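PDB 3TOY: mandelate racemase/muconate lactonizing enzyme family protein, which belongs to the enolase superfamily, joining an N-terminal capping domain to a C-terminal barrel domain, and binds calcium ions. Local coordinates for residues E246-P249 against Q250-S254; G299-T302 against G303-V307. All blocks are in the same frame, centred on the assembly; numbering follows the deposited sequence. Where two conformers were deposited one is given.

How the interactions relate
Interactions 1 and 2 both belong to the enolase C-terminal region, but they hold different elements. Interaction 1 lies in the loop after strand 243-245 and the start of helix 253-262. Interaction 2 lies in the early turns of helix 300-314. Their centres are 21 Å apart and their nearest atoms about 12 Å apart, so they do not touch. Both are largely buried. Interaction 1 is a turn rich in polar side chains, close to a calcium ion. Interaction 2 is held by helical backbone hydrogen bonds, and one flank meets a bound glycol. Both reach other subunits, interaction 1 through several polar side chains and interaction 2 through Asn306.

Interaction 1 (E246-P249 against Q250-S254); sequences EPVP and QENLS
The ring of Pro249 lies beside the side chain of Glu251, with CB of Pro249 3.8 Å from OE1 of Glu251. The two belong to a type I beta turn, Pro249 to Asn252, which leads from strand 243-245 of the barrel domain into helix 253-262. A hydrogen bond from Asn252 N to Pro249 O, 2.9 Å long, closes the turn. This donor stands above the carbonyl plane, 54° out of it. Asn252 is also the N-cap of the helix. Its CG is anti to the backbone N (chi1 -169°), and OD1 accepts a hydrogen bond from Gly255 N.

Glu246, ahead of the turn, runs side by side with Gln250, the second residue of the turn. OE2 of Glu246 meets CB of Gln250 at 3.4 Å. That oxygen is hydrogen-bonded to Asn272 ND2, near a calcium ion whose site includes Glu245 and Glu271. Glu251 OE1 makes a salt bridge to Arg115 of a second subunit, and OE2 a hydrogen bond to Gln120 NE2 of that subunit. OE1 of the same Gln120 pairs with Gln250 NE2. Val248 packs on Pro226 and Ala229 of helix 226-236, and its CG2 sits 4.0 Å from Asn252 O.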
# COMPACT_ATOMS: atom_id res chain seq x y z
N GLU A 246 7.28 -3.78 25.79
CA GLU A 246 7.53 -2.33 25.67
C GLU A 246 8.98 -1.97 25.39
O GLU A 246 9.63 -1.32 26.20
CB GLU A 246 7.02 -1.60 26.92
CG GLU A 246 5.49 -1.55 27.03
CD GLU A 246 5.03 -0.51 28.06
OE1 GLU A 246 5.58 -0.50 29.18
OE2 GLU A 246 4.14 0.31 27.74
N PRO A 247 9.50 -2.38 24.21
CA PRO A 247 10.89 -2.05 23.89
C PRO A 247 11.13 -0.55 23.80
O PRO A 247 12.24 -0.11 24.07
CB PRO A 247 11.10 -2.70 22.52
CG PRO A 247 9.71 -2.86 21.96
CD PRO A 247 8.85 -3.16 23.15
N VAL A 248 10.11 0.21 23.42
CA VAL A 248 10.26 1.65 23.22
C VAL A 248 9.10 2.38 23.88
O VAL A 248 8.19 1.74 24.38
CB VAL A 248 10.36 1.97 21.69
CG1 VAL A 248 11.40 1.01 21.05
CG2 VAL A 248 9.02 1.81 21.00
N PRO A 249 9.12 3.73 23.89
CA PRO A 249 8.02 4.43 24.56
C PRO A 249 6.64 3.96 24.11
O PRO A 249 6.40 3.73 22.90
CB PRO A 249 8.26 5.90 24.21
CG PRO A 249 9.77 5.98 24.06
CD PRO A 249 10.18 4.66 23.43
N GLN A 250 5.73 3.82 25.07
CA GLN A 250 4.39 3.31 24.80
C GLN A 250 3.63 4.15 23.77
O GLN A 250 2.82 3.62 23.03
CB GLN A 250 3.57 3.21 26.10
CG GLN A 250 3.45 4.52 26.93
CD GLN A 250 2.17 5.28 26.68
OE1 GLN A 250 1.36 4.93 25.81
NE2 GLN A 250 1.95 6.36 27.45
N GLU A 251 3.88 5.46 23.73
CA GLU A 251 3.17 6.34 22.79
C GLU A 251 3.67 6.15 21.36
O GLU A 251 3.05 6.62 20.42
CB GLU A 251 3.38 7.82 23.15
CG GLU A 251 2.93 8.21 24.57
CD GLU A 251 4.08 8.19 25.58
OE1 GLU A 251 5.05 7.44 25.39
OE2 GLU A 251 3.99 8.95 26.59
N ASN A 252 4.83 5.51 21.24
CA ASN A 252 5.50 5.41 19.94
C ASN A 252 5.00 4.15 19.24
O ASN A 252 5.66 3.11 19.26
CB ASN A 252 7.02 5.42 20.15
CG ASN A 252 7.81 5.59 18.84
OD1 ASN A 252 7.23 5.66 17.75
ND2 ASN A 252 9.14 5.67 18.95
N LEU A 253 3.79 4.23 18.68
CA LEU A 253 3.17 3.07 18.06
C LEU A 253 3.93 2.71 16.77
O LEU A 253 4.13 1.52 16.47
CB LEU A 253 1.70 3.36 17.71
CG LEU A 253 0.80 3.72 18.92
CD1 LEU A 253 -0.62 4.09 18.48
CD2 LEU A 253 0.81 2.60 19.92
N SER A 254 4.29 3.74 16.00
CA SER A 254 5.10 3.53 14.77
C SER A 254 6.43 2.88 15.06
O SER A 254 6.88 1.99 14.32
CB SER A 254 5.31 4.85 14.01
OG SER A 254 4.05 5.31 13.53

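Interaction 2 (G299-T302 against G303-V307). With P4C (O-acetaldehydyl-hexaethylene glycol), chain H.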
# COMPACT_ATOMS: atom_id res chain seq x y z
N GLY A 299 -10.10 1.29 30.56
CA GLY A 299 -11.54 1.56 30.80
C GLY A 299 -12.25 0.51 31.65
O GLY A 299 -13.45 0.26 31.48
N GLY A 300 -11.49 -0.11 32.56
CA GLY A 300 -12.03 -1.10 33.50
C GLY A 300 -12.52 -2.34 32.78
O GLY A 300 -12.06 -2.67 31.69
N ILE A 301 -13.45 -3.05 33.42
CA ILE A 301 -14.07 -4.23 32.86
C ILE A 301 -14.76 -3.90 31.53
O ILE A 301 -14.64 -4.66 30.55
CB ILE A 301 -15.12 -4.81 33.83
CG1 ILE A 301 -14.48 -5.14 35.20
CG2 ILE A 301 -15.80 -6.01 33.24
CD1 ILE A 301 -13.24 -5.94 35.12
N THR A 302 -15.50 -2.79 31.51
CA THR A 302 -16.30 -2.43 30.37
C THR A 302 -15.39 -2.21 29.13
O THR A 302 -15.68 -2.73 28.04
CB THR A 302 -17.14 -1.16 30.68
OG1 THR A 302 -18.06 -1.47 31.75
CG2 THR A 302 -17.96 -0.74 29.44
N GLY A 303 -14.32 -1.45 29.33
CA GLY A 303 -13.32 -1.18 28.26
C GLY A 303 -12.58 -2.46 27.85
O GLY A 303 -12.36 -2.71 26.64
N TRP A 304 -12.22 -3.29 28.82
CA TRP A 304 -11.54 -4.57 28.54
C TRP A 304 -12.33 -5.43 27.57
O TRP A 304 -11.76 -5.99 26.61
CB TRP A 304 -11.31 -5.37 29.84
CG TRP A 304 -10.68 -6.70 29.63
CD1 TRP A 304 -11.27 -7.80 29.12
CD2 TRP A 304 -9.33 -7.06 29.90
NE1 TRP A 304 -10.38 -8.84 29.06
CE2 TRP A 304 -9.17 -8.40 29.52
CE3 TRP A 304 -8.22 -6.36 30.41
CZ2 TRP A 304 -7.96 -9.08 29.65
CZ3 TRP A 304 -7.03 -7.03 30.52
CH2 TRP A 304 -6.91 -8.38 30.16
N LEU A 305 -13.64 -5.55 27.81
CA LEU A 305 -14.48 -6.40 26.96
C LEU A 305 -14.52 -5.93 25.50
O LEU A 305 -14.55 -6.75 24.56
CB LEU A 305 -15.90 -6.53 27.54
CG LEU A 305 -15.97 -7.25 28.90
CD1 LEU A 305 -17.37 -7.08 29.50
CD2 LEU A 305 -15.59 -8.74 28.82
N ASN A 306 -14.53 -4.62 25.28
CA ASN A 306 -14.44 -4.05 23.94
C ASN A 306 -13.13 -4.50 23.30
O ASN A 306 -13.10 -5.01 22.17
CB ASN A 306 -14.47 -2.52 24.04
CG ASN A 306 -14.54 -1.80 22.68
OD1 ASN A 306 -13.73 -2.01 21.75
ND2 ASN A 306 -15.50 -0.87 22.60
N VAL A 307 -12.03 -4.27 24.02
CA VAL A 307 -10.69 -4.64 23.52
C VAL A 307 -10.55 -6.16 23.28
O VAL A 307 -9.85 -6.59 22.38
CB VAL A 307 -9.55 -4.10 24.45
CG1 VAL A 307 -8.16 -4.62 24.01
CG2 VAL A 307 -9.54 -2.56 24.42
O1 P4C H . -16.28 -9.43 23.64
C2 P4C H . -15.91 -9.69 25.00
C3 P4C H . -16.59 -10.96 25.52
O4 P4C H . -17.86 -10.65 26.10
C5 P4C H . -18.17 -11.48 27.23
C6 P4C H . -19.59 -11.25 27.74
O7 P4C H . -19.66 -10.02 28.46
C8 P4C H . -20.98 -9.48 28.61
C9 P4C H . -20.84 -8.02 29.05
O10 P4C H . -21.24 -7.15 27.99
C11 P4C H . -20.72 -5.83 28.12
C12 P4C H . -20.97 -5.06 26.82
O13 P4C H . -20.05 -5.47 25.80
C14 P4C H . -20.07 -4.57 24.68
C15 P4C H . -19.28 -5.16 23.52
O16 P4C H . -17.90 -4.81 23.64
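Gly299 and Gly303 pack backbone against backbone, with their CA atoms 4.1 Å apart and no side chain between them. This is the tight part of the contact, in the early turns of helix 300-314. Gly299 and Gly300 both have positive phi angles, which glycine readily adopts. Three successive i to i+4 hydrogen bonds follow. Gly303 N reaches Gly299 O at 2.9 Å, from well above the carbonyl plane. Trp304 N reaches Gly300 O and Leu305 N reaches Ile301 O, each donor tilted only 22° from the plane.

Side chains pack along this backbone. CG of Leu305 comes close to Ile301 O, at 3.3 Å. Ile301 and Leu305 point the same way, and CG2 of Ile301 meets CD1 of Leu305 at 4.2 Å. Thr302 OG1 is hydrogen-bonded to Asp131 and Trp135 of helix 122-142. The indole of Trp304 leads away from 299-302, its CG lying anti to the backbone N (chi1 178°). Its NE1 is hydrogen-bonded to Thr334 OG1.

The glycol flank is looser. Leu305 CD1 is 3.6 Å from C9 of O-acetaldehydyl-hexaethylene glycol, and Asn306 CA is 3.6 Å from its O16. The glycol O1 makes a weak hydrogen bond of 3.3 Å to Leu305 O. The first turns rest on backbone hydrogen bonds, while on this flank the glycol appears to meet the helix mostly by van der Waals contact.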